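Local coordinates for putative NAD-dependent epimerase/dehydratase (Bacillus halodurans, PDB 3E8X), which binds NADP and is probably an epimerase or dehydratase of the short-chain dehydrogenase/reductase type, its substrate and reaction being unknown, at residues A[22-27]-A[44-49]; A[125-130]-A[206-211]; A[163-168]-A[215-220]; A[194-199]-A[220-225]. All blocks are in the same frame, centred on the assembly; numbering follows the deposited sequence. Where two conformers were deposited one is given.

Contact 1: residues A[22-27]-A[44-49]; sequences MRVLVV and KGHEPV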
# COMPACT_ATOMS: atom_id res chain seq x y z
N MSE A 22 7.97 -12.85 27.73
CA MSE A 22 6.82 -12.51 26.92
C MSE A 22 6.38 -13.68 26.03
O MSE A 22 7.20 -14.48 25.60
CB MSE A 22 7.16 -11.30 26.06
CG MSE A 22 7.69 -10.11 26.86
SE MSE A 22 8.13 -8.71 25.61
CE MSE A 22 6.55 -7.55 25.87
N ARG A 23 5.08 -13.78 25.80
CA ARG A 23 4.54 -14.65 24.78
C ARG A 23 4.59 -13.86 23.47
O ARG A 23 3.89 -12.87 23.30
CB ARG A 23 3.12 -15.08 25.10
CG ARG A 23 3.02 -16.03 26.24
CD ARG A 23 1.68 -16.82 26.23
NE ARG A 23 1.74 -18.09 25.48
CZ ARG A 23 0.92 -18.47 24.49
NH1 ARG A 23 1.08 -19.66 23.94
NH2 ARG A 23 -0.04 -17.69 24.03
N VAL A 24 5.46 -14.29 22.57
CA VAL A 24 5.74 -13.58 21.35
C VAL A 24 5.20 -14.42 20.18
O VAL A 24 5.69 -15.54 19.94
CB VAL A 24 7.25 -13.33 21.19
CG1 VAL A 24 7.52 -12.43 20.02
CG2 VAL A 24 7.85 -12.76 22.52
N LEU A 25 4.16 -13.88 19.52
CA LEU A 25 3.68 -14.43 18.27
C LEU A 25 4.66 -14.09 17.16
O LEU A 25 4.91 -12.92 16.88
CB LEU A 25 2.32 -13.88 17.90
CG LEU A 25 1.63 -14.47 16.65
CD1 LEU A 25 1.27 -16.00 16.89
CD2 LEU A 25 0.39 -13.59 16.37
N VAL A 26 5.19 -15.14 16.54
CA VAL A 26 6.04 -14.99 15.31
C VAL A 26 5.17 -15.30 14.06
O VAL A 26 4.75 -16.43 13.83
CB VAL A 26 7.29 -15.83 15.38
CG1 VAL A 26 8.22 -15.52 14.13
CG2 VAL A 26 8.07 -15.51 16.69
N VAL A 27 4.79 -14.24 13.38
CA VAL A 27 4.00 -14.31 12.13
C VAL A 27 5.03 -14.58 11.03
O VAL A 27 6.06 -13.92 10.92
CB VAL A 27 3.21 -13.02 11.88
CG1 VAL A 27 2.42 -13.06 10.55
CG2 VAL A 27 2.28 -12.74 13.09
N LYS A 44 16.28 -16.38 25.34
CA LYS A 44 16.14 -15.12 26.08
C LYS A 44 15.07 -15.23 27.19
O LYS A 44 14.84 -14.28 27.92
CB LYS A 44 15.72 -14.01 25.12
CG LYS A 44 16.83 -13.45 24.30
CD LYS A 44 17.75 -12.71 25.16
CE LYS A 44 18.69 -11.86 24.38
NZ LYS A 44 19.46 -11.05 25.41
N GLY A 45 14.41 -16.38 27.31
CA GLY A 45 13.36 -16.59 28.33
C GLY A 45 11.93 -16.29 27.90
O GLY A 45 11.02 -16.29 28.73
N HIS A 46 11.73 -16.03 26.60
CA HIS A 46 10.42 -15.75 26.05
C HIS A 46 9.75 -17.04 25.62
O HIS A 46 10.36 -18.09 25.59
CB HIS A 46 10.50 -14.73 24.89
CG HIS A 46 11.20 -13.48 25.28
ND1 HIS A 46 10.84 -12.75 26.40
CD2 HIS A 46 12.28 -12.85 24.76
CE1 HIS A 46 11.65 -11.71 26.52
NE2 HIS A 46 12.53 -11.74 25.53
N GLU A 47 8.45 -16.94 25.41
CA GLU A 47 7.66 -18.04 24.89
C GLU A 47 7.28 -17.73 23.45
O GLU A 47 6.37 -16.98 23.21
CB GLU A 47 6.43 -18.28 25.77
CG GLU A 47 6.82 -18.53 27.20
CD GLU A 47 5.78 -19.31 27.98
OE1 GLU A 47 4.57 -19.23 27.66
OE2 GLU A 47 6.19 -19.98 28.94
N PRO A 48 8.03 -18.32 22.48
CA PRO A 48 7.68 -18.12 21.09
C PRO A 48 6.49 -18.97 20.65
O PRO A 48 6.44 -20.20 20.88
CB PRO A 48 8.98 -18.50 20.33
CG PRO A 48 9.99 -18.80 21.34
CD PRO A 48 9.23 -19.18 22.58
N VAL A 49 5.52 -18.29 20.03
CA VAL A 49 4.31 -18.89 19.51
C VAL A 49 4.46 -18.79 18.01
O VAL A 49 4.50 -17.70 17.47
CB VAL A 49 3.01 -18.19 20.04
CG1 VAL A 49 1.74 -18.82 19.38
CG2 VAL A 49 2.94 -18.24 21.62
O HOH W 1 3.41 -20.76 25.15
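Val24 and Val49 are bonded across a parallel pair in which strand 23-27 lies beside the strand starting at Glu47. Four backbone hydrogen bonds join the two segments. Glu47 N gives to Met22 O, and Val24 N gives to Glu47 O. Val49 N reaches Val24 O at 2.8 Å, and Val26 N gives to Val49 O at the same length, 2.8 Å. The strand axes are 4.6 Å apart and cross at -30°.

One side chain joins this backbone network. His46 ND1 accepts from Met22 N at 3.2 Å, with the donor near the ring edge and 17° out of its plane. The first torsion sets His46 CG beside its own backbone N.

The charged contact lies on the face of Arg23, Glu47 and Val49. Asp68 and the carbonyl of Ser84 take the outer nitrogens of Arg23. In the Glu47 conformer given, Arg23 NE and Glu47 OE1 make a long salt bridge of 3.7 Å, the two planes turned 80° apart. Water 1 links Arg23 NH1 to the same OE1. Glu47 has a second conformer, and both links are therefore tentative. Val49 CG2 presses on one face of the guanidinium, 3.3 Å from NH1. With a leucine in place of Arg23, Asp68 is likely to lose its positive mate and Ser84 O a donor.

Apolar packing is lighter: Leu25 CD1 meets Val49 CG1 at 3.8 Å.

This is the first beta-alpha-beta unit of the Rossmann fold, with helix 32-43 as the crossover. Its chemistry implies a core held mainly by backbone bonds, with the ionic group at one end tying in strand 68-71.

Contact 2: residues A[125-130]-A[206-211]; sequences RFIMVS and ELVDQQ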
# COMPACT_ATOMS: atom_id res chain seq x y z
N ARG A 125 3.30 -4.30 21.99
CA ARG A 125 4.65 -4.48 21.45
C ARG A 125 4.64 -5.14 20.07
O ARG A 125 4.12 -6.23 19.89
CB ARG A 125 5.51 -5.24 22.46
CG ARG A 125 6.99 -5.30 22.12
CD ARG A 125 7.63 -3.92 22.03
NE ARG A 125 9.11 -3.93 21.97
CZ ARG A 125 9.82 -3.15 21.18
NH1 ARG A 125 9.25 -2.29 20.38
NH2 ARG A 125 11.14 -3.22 21.18
N PHE A 126 5.22 -4.44 19.10
CA PHE A 126 5.22 -4.87 17.72
C PHE A 126 6.61 -4.64 17.09
O PHE A 126 7.12 -3.51 17.04
CB PHE A 126 4.13 -4.13 16.95
CG PHE A 126 3.76 -4.77 15.63
CD1 PHE A 126 2.52 -5.38 15.47
CD2 PHE A 126 4.62 -4.71 14.53
CE1 PHE A 126 2.18 -5.96 14.27
CE2 PHE A 126 4.28 -5.30 13.32
CZ PHE A 126 3.05 -5.92 13.19
N ILE A 127 7.21 -5.73 16.61
CA ILE A 127 8.48 -5.65 15.86
C ILE A 127 8.23 -6.01 14.38
O ILE A 127 7.77 -7.10 14.04
CB ILE A 127 9.56 -6.62 16.46
CG1 ILE A 127 9.47 -6.67 18.02
CG2 ILE A 127 10.99 -6.32 15.86
CD1 ILE A 127 9.68 -5.37 18.69
N MSE A 128 8.52 -5.04 13.50
CA MSE A 128 8.47 -5.22 12.09
C MSE A 128 9.85 -5.60 11.53
O MSE A 128 10.86 -4.94 11.80
CB MSE A 128 8.01 -3.93 11.45
CG MSE A 128 8.17 -3.88 9.96
SE MSE A 128 6.83 -5.09 9.22
CE MSE A 128 5.21 -4.10 9.43
N VAL A 129 9.89 -6.68 10.76
CA VAL A 129 11.06 -7.04 9.95
C VAL A 129 10.80 -6.48 8.57
O VAL A 129 10.01 -6.98 7.81
CB VAL A 129 11.31 -8.56 9.91
CG1 VAL A 129 12.57 -8.89 9.13
CG2 VAL A 129 11.37 -9.10 11.34
N SER A 130 11.51 -5.41 8.28
CA SER A 130 11.38 -4.68 7.06
C SER A 130 12.63 -4.93 6.19
O SER A 130 13.08 -6.06 6.06
CB SER A 130 11.20 -3.20 7.41
OG SER A 130 10.94 -2.44 6.27
N GLU A 206 17.01 -9.64 20.85
CA GLU A 206 17.70 -8.81 21.82
C GLU A 206 16.82 -7.63 22.25
O GLU A 206 16.86 -7.22 23.41
CB GLU A 206 19.03 -8.29 21.24
CG GLU A 206 19.93 -7.58 22.24
CD GLU A 206 20.48 -8.49 23.34
OE1 GLU A 206 20.45 -9.74 23.21
OE2 GLU A 206 20.99 -7.95 24.32
N LEU A 207 16.03 -7.10 21.31
CA LEU A 207 15.32 -5.84 21.55
C LEU A 207 13.81 -5.97 21.87
O LEU A 207 13.19 -5.01 22.27
CB LEU A 207 15.59 -4.84 20.38
CG LEU A 207 15.21 -5.12 18.91
CD1 LEU A 207 13.72 -5.15 18.73
CD2 LEU A 207 15.82 -4.00 18.07
N VAL A 208 13.27 -7.18 21.82
CA VAL A 208 11.85 -7.35 21.98
C VAL A 208 11.32 -6.81 23.33
O VAL A 208 10.23 -6.21 23.40
CB VAL A 208 11.39 -8.80 21.63
CG1 VAL A 208 11.84 -9.76 22.71
CG2 VAL A 208 9.86 -8.84 21.43
N ASP A 209 12.10 -6.94 24.39
CA ASP A 209 11.67 -6.49 25.68
C ASP A 209 12.38 -5.22 26.10
O ASP A 209 12.31 -4.87 27.26
CB ASP A 209 11.88 -7.55 26.77
CG ASP A 209 13.32 -8.03 26.86
OD1 ASP A 209 14.21 -7.57 26.11
OD2 ASP A 209 13.53 -8.94 27.66
N GLN A 210 13.04 -4.54 25.17
CA GLN A 210 13.74 -3.29 25.49
C GLN A 210 12.89 -2.05 25.19
O GLN A 210 12.72 -1.67 24.04
CB GLN A 210 15.09 -3.25 24.77
CG GLN A 210 15.95 -4.46 25.11
CD GLN A 210 16.36 -4.53 26.57
OE1 GLN A 210 16.07 -5.51 27.30
NE2 GLN A 210 17.03 -3.51 27.02
N GLN A 211 12.40 -1.44 26.26
CA GLN A 211 11.51 -0.27 26.22
C GLN A 211 12.19 0.91 25.49
O GLN A 211 11.54 1.66 24.78
CB GLN A 211 11.05 0.09 27.67
CG GLN A 211 10.29 1.42 27.87
CD GLN A 211 9.77 1.65 29.33
OE1 GLN A 211 10.51 2.07 30.24
NE2 GLN A 211 8.47 1.39 29.53
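The guanidinium of Arg125 is the flat group of this contact, and its edge is turned to the chain at Leu207 and Val208. Ile127 CD1, from the same strand, lies over the centre of one face, 3.3 Å above the plane. At the edge, in plane, are two carbonyl oxygens, Val208 O and Leu207 O. NE gives to Val208 O at 2.9 Å, with an N-H...O angle of 162°. NH2 gives to Leu207 O at 2.9 Å and is more bent, 152°. Both donors stand above the carbonyl planes they meet. Leu207 O also accepts from Gln210 N, which comes from the opposite face of that carbonyl and closes a type I turn from Leu207 to Gln210.

The arginine reaches the turn by a bend at chi2 (60°), after a first torsion that sets CG opposite the backbone N. Its remaining nitrogen, NH1, is bonded to Thr166 OG1 and Asp164 O on the adjoining strand.

Beside the polar group is a small apolar patch. Ile127 CD1 touches Leu207 CD1 at 4.0 Å, the two side chains crossing at a slant. Ile127 CG1 meets Val208 CG2 at 4.1 Å, roughly at a right angle.

The contact lays the C-terminal part of helix 197-207 and the turn against strand 125-129 of the Rossmann-type sheet. Ser130, just beyond that strand, lines the NADP pocket.

The carbonyls of Leu207 and Val208 belong to buried residues, and the arginine supplies a donor to each. The in-plane bonds on NE and NH2, together with those on NH1, fix the rotation of the guanidinium. Its charge is probably eased by the carbonyl dipoles gathered at its edge.

Contact 3: residues A[163-168]-A[215-220]; sequences LDYTIV and GKTFEV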
# COMPACT_ATOMS: atom_id res chain seq x y z
N LEU A 163 0.98 1.62 18.39
CA LEU A 163 1.74 0.52 18.95
C LEU A 163 3.15 0.93 19.43
O LEU A 163 3.73 1.90 18.97
CB LEU A 163 1.83 -0.62 17.94
CG LEU A 163 0.53 -1.26 17.47
CD1 LEU A 163 0.85 -2.33 16.37
CD2 LEU A 163 -0.30 -1.87 18.61
N ASP A 164 3.68 0.17 20.38
CA ASP A 164 5.04 0.37 20.86
C ASP A 164 5.95 -0.40 19.91
O ASP A 164 6.32 -1.54 20.17
CB ASP A 164 5.19 -0.16 22.27
CG ASP A 164 4.56 0.73 23.31
OD1 ASP A 164 4.25 1.92 23.03
OD2 ASP A 164 4.38 0.21 24.43
N TYR A 165 6.30 0.23 18.81
CA TYR A 165 6.89 -0.48 17.69
C TYR A 165 8.39 -0.36 17.68
O TYR A 165 8.95 0.56 18.25
CB TYR A 165 6.30 -0.01 16.33
CG TYR A 165 6.66 1.41 15.91
CD1 TYR A 165 7.85 1.68 15.26
CD2 TYR A 165 5.78 2.48 16.15
CE1 TYR A 165 8.19 2.98 14.88
CE2 TYR A 165 6.14 3.81 15.78
CZ TYR A 165 7.33 4.03 15.12
OH TYR A 165 7.69 5.31 14.75
N THR A 166 9.03 -1.30 16.99
CA THR A 166 10.42 -1.13 16.51
C THR A 166 10.43 -1.74 15.11
O THR A 166 9.90 -2.84 14.91
CB THR A 166 11.46 -1.89 17.40
OG1 THR A 166 11.34 -1.45 18.75
CG2 THR A 166 12.88 -1.62 16.88
N ILE A 167 11.01 -1.00 14.18
CA ILE A 167 11.22 -1.41 12.78
C ILE A 167 12.72 -1.63 12.51
O ILE A 167 13.58 -0.72 12.65
CB ILE A 167 10.67 -0.39 11.72
CG1 ILE A 167 9.15 -0.11 11.91
CG2 ILE A 167 10.92 -0.87 10.30
CD1 ILE A 167 8.65 1.23 11.30
N VAL A 168 13.00 -2.89 12.18
CA VAL A 168 14.34 -3.41 11.84
C VAL A 168 14.41 -3.57 10.34
O VAL A 168 13.66 -4.35 9.76
CB VAL A 168 14.59 -4.77 12.55
CG1 VAL A 168 16.07 -5.22 12.42
CG2 VAL A 168 14.17 -4.64 14.03
N GLY A 215 9.58 3.00 19.26
CA GLY A 215 9.58 4.12 18.31
C GLY A 215 10.78 4.25 17.41
O GLY A 215 10.90 5.20 16.64
N LYS A 216 11.67 3.27 17.47
CA LYS A 216 12.91 3.25 16.69
C LYS A 216 12.78 2.53 15.37
O LYS A 216 12.25 1.43 15.31
CB LYS A 216 14.03 2.54 17.48
CG LYS A 216 14.34 3.19 18.79
CD LYS A 216 15.15 4.42 18.68
CE LYS A 216 15.32 5.02 20.09
NZ LYS A 216 16.56 5.83 20.13
N THR A 217 13.26 3.18 14.31
CA THR A 217 13.43 2.56 13.01
C THR A 217 14.92 2.61 12.69
O THR A 217 15.52 3.70 12.72
CB THR A 217 12.61 3.29 11.88
OG1 THR A 217 11.23 3.29 12.21
CG2 THR A 217 12.87 2.68 10.44
N PHE A 218 15.51 1.47 12.36
CA PHE A 218 16.94 1.45 12.01
C PHE A 218 17.27 0.40 10.98
O PHE A 218 16.62 -0.66 10.91
CB PHE A 218 17.85 1.30 13.30
CG PHE A 218 17.71 -0.03 13.98
CD1 PHE A 218 18.57 -1.07 13.68
CD2 PHE A 218 16.65 -0.27 14.84
CE1 PHE A 218 18.41 -2.33 14.28
CE2 PHE A 218 16.47 -1.51 15.42
CZ PHE A 218 17.35 -2.53 15.15
N GLU A 219 18.34 0.67 10.25
CA GLU A 219 18.94 -0.29 9.31
C GLU A 219 20.09 -1.06 9.99
O GLU A 219 20.75 -0.54 10.87
CB GLU A 219 19.39 0.42 8.03
CG GLU A 219 18.23 1.12 7.31
CD GLU A 219 18.65 2.04 6.15
OE1 GLU A 219 19.85 1.99 5.73
OE2 GLU A 219 17.78 2.81 5.68
N VAL A 220 20.26 -2.33 9.62
CA VAL A 220 21.24 -3.21 10.27
C VAL A 220 21.99 -4.07 9.26
O VAL A 220 21.37 -4.72 8.41
CB VAL A 220 20.61 -4.01 11.47
CG1 VAL A 220 19.47 -4.96 11.04
CG2 VAL A 220 21.74 -4.69 12.30
O HOH W 2 10.51 5.41 13.83
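Ile167 and Thr217 face each other in a parallel strand pair, 164-174 beside 216-223, in the part of the Rossmann-type sheet built from the C-terminal strands. The axes are 4.8 Å apart and only 9° from parallel. Gly215 N gives to Tyr165 O at 2.7 Å. Ile167 bonds twice to the second strand: its N gives to Lys216 O, and its O accepts from Phe218 N at 2.9 Å.

The Tyr165 ring stands over Gly215. Gly215 CA lies 4.0 Å from the ring centroid, over one face, in a CH-pi contact. Chi1 of 68° places the ring between the backbone N and carbonyl carbon of Tyr165, a torsion that leaves the ring face against Gly215 CA. Water 2, at the ring edge, is hydrogen-bonded to Tyr165 OH, Gly215 O and Thr217 OG1. It thus ties the phenol to the second strand.

On the Ile167 and Thr217 face the two side chains run side by side, Ile167 CD1 3.4 Å from Thr217 OG1. On the other face the edge of the Phe218 ring meets Thr166 CG2 at 3.9 Å. Val168 CG2 touches Phe218 CZ at 4.0 Å, and Val168 CG1 meets Val220 CG1 at 3.7 Å.

Helix 145-160 covers the Tyr165, Ile167 and Thr217 face. Strand 125-129 flanks strand 164-174 on its far side, and strand 181-185 pairs antiparallel with strand 216-223, packing on Phe218 and Val220.

Contact 4: residues A[194-199]-A[220-225]; sequences SITRHD and VLNGDT. With NAP (NADP nicotinamide-adenine-dinucleotide phosphate), chain B.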
# COMPACT_ATOMS: atom_id res chain seq x y z
N SER A 194 26.23 -7.21 3.69
CA SER A 194 25.09 -8.10 3.92
C SER A 194 24.86 -8.28 5.41
O SER A 194 25.65 -7.79 6.23
CB SER A 194 25.41 -9.47 3.33
OG SER A 194 24.77 -9.67 2.10
N ILE A 195 23.81 -9.03 5.77
CA ILE A 195 23.68 -9.48 7.15
C ILE A 195 23.16 -10.92 7.13
O ILE A 195 22.29 -11.24 6.33
CB ILE A 195 22.76 -8.53 8.05
CG1 ILE A 195 22.79 -9.00 9.53
CG2 ILE A 195 21.28 -8.36 7.49
CD1 ILE A 195 22.27 -7.96 10.52
N THR A 196 23.69 -11.76 8.00
CA THR A 196 23.21 -13.13 8.08
C THR A 196 21.79 -13.15 8.68
O THR A 196 21.43 -12.32 9.51
CB THR A 196 24.16 -14.10 8.84
OG1 THR A 196 24.12 -13.87 10.25
CG2 THR A 196 25.59 -14.02 8.31
N ARG A 197 20.98 -14.09 8.23
CA ARG A 197 19.67 -14.28 8.82
C ARG A 197 19.72 -14.63 10.33
O ARG A 197 18.79 -14.28 11.09
CB ARG A 197 18.91 -15.34 8.03
CG ARG A 197 18.49 -14.90 6.65
CD ARG A 197 17.66 -15.98 5.94
NE ARG A 197 17.03 -15.48 4.73
CZ ARG A 197 17.65 -15.36 3.57
NH1 ARG A 197 18.90 -15.76 3.41
NH2 ARG A 197 17.00 -14.87 2.54
N HIS A 198 20.76 -15.36 10.74
CA HIS A 198 20.99 -15.69 12.15
C HIS A 198 21.08 -14.40 12.98
O HIS A 198 20.48 -14.29 14.03
CB HIS A 198 22.29 -16.46 12.37
CG HIS A 198 22.19 -17.93 12.15
ND1 HIS A 198 21.50 -18.77 12.99
CD2 HIS A 198 22.74 -18.73 11.19
CE1 HIS A 198 21.60 -20.01 12.55
NE2 HIS A 198 22.36 -20.02 11.46
N ASP A 199 21.85 -13.45 12.48
CA ASP A 199 22.14 -12.24 13.18
C ASP A 199 20.94 -11.31 13.23
O ASP A 199 20.74 -10.65 14.24
CB ASP A 199 23.39 -11.55 12.60
CG ASP A 199 24.69 -12.28 12.94
OD1 ASP A 199 24.84 -12.73 14.11
OD2 ASP A 199 25.58 -12.37 12.02
N VAL A 220 20.26 -2.33 9.62
CA VAL A 220 21.24 -3.21 10.27
C VAL A 220 21.99 -4.07 9.26
O VAL A 220 21.37 -4.72 8.41
CB VAL A 220 20.61 -4.01 11.47
CG1 VAL A 220 19.47 -4.96 11.04
CG2 VAL A 220 21.74 -4.69 12.30
N LEU A 221 23.34 -4.00 9.33
CA LEU A 221 24.26 -4.80 8.53
C LEU A 221 25.16 -5.62 9.46
O LEU A 221 25.22 -5.35 10.67
CB LEU A 221 25.12 -3.89 7.63
CG LEU A 221 24.35 -2.94 6.67
CD1 LEU A 221 25.27 -2.00 5.90
CD2 LEU A 221 23.43 -3.73 5.73
N ASN A 222 25.86 -6.64 8.94
CA ASN A 222 26.96 -7.21 9.74
C ASN A 222 28.04 -6.16 9.80
O ASN A 222 28.20 -5.37 8.88
CB ASN A 222 27.51 -8.56 9.21
CG ASN A 222 26.69 -9.79 9.66
OD1 ASN A 222 26.21 -10.52 8.81
ND2 ASN A 222 26.56 -10.04 10.98
N GLY A 223 28.79 -6.18 10.88
CA GLY A 223 29.82 -5.17 11.18
C GLY A 223 30.67 -5.64 12.35
O GLY A 223 30.94 -6.85 12.49
N ASP A 224 31.03 -4.72 13.23
CA ASP A 224 32.03 -4.99 14.25
C ASP A 224 31.58 -4.89 15.69
O ASP A 224 32.35 -5.20 16.59
CB ASP A 224 33.19 -4.06 14.00
CG ASP A 224 33.98 -4.44 12.74
OD1 ASP A 224 34.04 -5.65 12.39
OD2 ASP A 224 34.52 -3.52 12.09
N THR A 225 30.36 -4.45 15.93
CA THR A 225 29.92 -4.19 17.26
C THR A 225 29.03 -5.35 17.73
O THR A 225 28.09 -5.73 17.05
CB THR A 225 29.12 -2.89 17.35
OG1 THR A 225 29.83 -1.85 16.68
CG2 THR A 225 28.81 -2.52 18.79
PA NAP B . 11.18 -16.48 4.10
O1A NAP B . 10.55 -16.36 2.70
O2A NAP B . 12.13 -17.62 4.40
O5B NAP B . 9.95 -16.41 5.15
C5B NAP B . 8.61 -16.03 4.78
C4B NAP B . 7.54 -16.83 5.53
O4B NAP B . 6.28 -16.20 5.26
C3B NAP B . 7.39 -18.31 5.10
O3B NAP B . 7.57 -19.26 6.17
C2B NAP B . 5.96 -18.42 4.60
O2B NAP B . 5.26 -19.66 4.91
C1B NAP B . 5.30 -17.23 5.31
N9A NAP B . 4.01 -16.91 4.66
C8A NAP B . 3.80 -16.72 3.35
N7A NAP B . 2.48 -16.49 3.15
C5A NAP B . 1.88 -16.54 4.35
C6A NAP B . 0.56 -16.39 4.78
N6A NAP B . -0.42 -16.13 3.89
N1A NAP B . 0.24 -16.53 6.09
C2A NAP B . 1.20 -16.80 6.98
N3A NAP B . 2.49 -16.95 6.60
C4A NAP B . 2.85 -16.82 5.30
O3 NAP B . 11.98 -15.08 4.38
PN NAP B . 13.28 -14.82 5.33
O1N NAP B . 14.49 -15.08 4.48
O2N NAP B . 12.96 -15.48 6.66
O5D NAP B . 13.36 -13.23 5.50
C5D NAP B . 12.49 -12.54 6.39
C4D NAP B . 12.06 -11.25 5.71
O4D NAP B . 13.18 -10.39 5.46
C3D NAP B . 11.43 -11.52 4.35
O3D NAP B . 10.04 -11.82 4.54
C2D NAP B . 11.77 -10.27 3.53
O2D NAP B . 10.68 -9.41 3.36
C1D NAP B . 12.87 -9.54 4.35
N1N NAP B . 14.11 -9.17 3.60
C2N NAP B . 14.72 -10.02 2.74
C3N NAP B . 15.91 -9.63 2.08
C7N NAP B . 16.65 -10.55 1.14
O7N NAP B . 17.84 -10.29 0.86
N7N NAP B . 16.03 -11.65 0.68
C4N NAP B . 16.44 -8.36 2.32
C5N NAP B . 15.80 -7.52 3.21
C6N NAP B . 14.64 -7.96 3.83
P2B NAP B . 5.60 -21.12 4.25
O1X NAP B . 6.66 -21.73 5.13
O2X NAP B . 4.27 -21.87 4.35
O3X NAP B . 6.10 -20.79 2.87
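The Asn222 side chain uses both ends of its amide to join residues 194-199. OD1 accepts from Thr196 N at 2.9 Å, with the donor tilted from the carbonyl plane. ND2 gives to Asp199 OD2 at 2.7 Å and is nearly straight, 165°. The amide stands almost upright to the carboxylate, the planes 82° apart. ND2 has a second acceptor in Lys181 O. The backbone adds one more bond, Asn222 N to Ser194 O at 3.0 Å.

Asp199 OD2 is gripped from two faces. Asn222 ND2 comes from above one, and Thr196 OG1 gives its proton from the other at 2.7 Å. The backbone N of Thr179 adds a bond to OD2, and that of Gly180 binds OD1. These donors would probably favour a charged carboxylate.

Thr196 is the N-cap of helix 197-207, and its OG1 accepts from Asp199 N. Here the short strand 195-196 passes straight into the helix, on the NADP side of the Rossmann-type fold. Arg197, in the first turn, gives from NE to the nicotinamide-side phosphate oxygen O1N of NADP at 2.6 Å. Its NH2 bond to that oxygen is weak. Asn175 OD1 takes NH1.

Were Asn222 a smaller alanine, Thr196 N would probably lose its acceptor, and Asp199 OD2 and Lys181 O would each be short of a donor.

Beside the polar group, Ile195 supplies the apolar contact. Its CG1 is anti to the backbone N (chi1 -174°), which carries CD1 to Val220 CG2 at 3.8 Å. Leu173, which binds NADP, is close to Ile195.

How the contacts relate
All four contacts reach one mixed sheet. Contact 1 comes first along the chain and closes before the others open; contacts 2, 3 and 4 interleave. Contacts 1 and 2 have centres 11 Å apart and touch through the Lys44 to Glu206 salt bridge and His46 packing on Val208. Contacts 2 and 3 are closest, 7 Å between centres, on neighbouring strands 125-129 and 164-174. Contact 4 lies 16 Å from contact 3 but shares Val220 and strand 216-223 with it, and helix 197-207 with contact 2. The N-terminal beta-alpha-beta unit is thus connected through the sheet and this helix to the C-terminal strands, with NADP bound by residues from both parts.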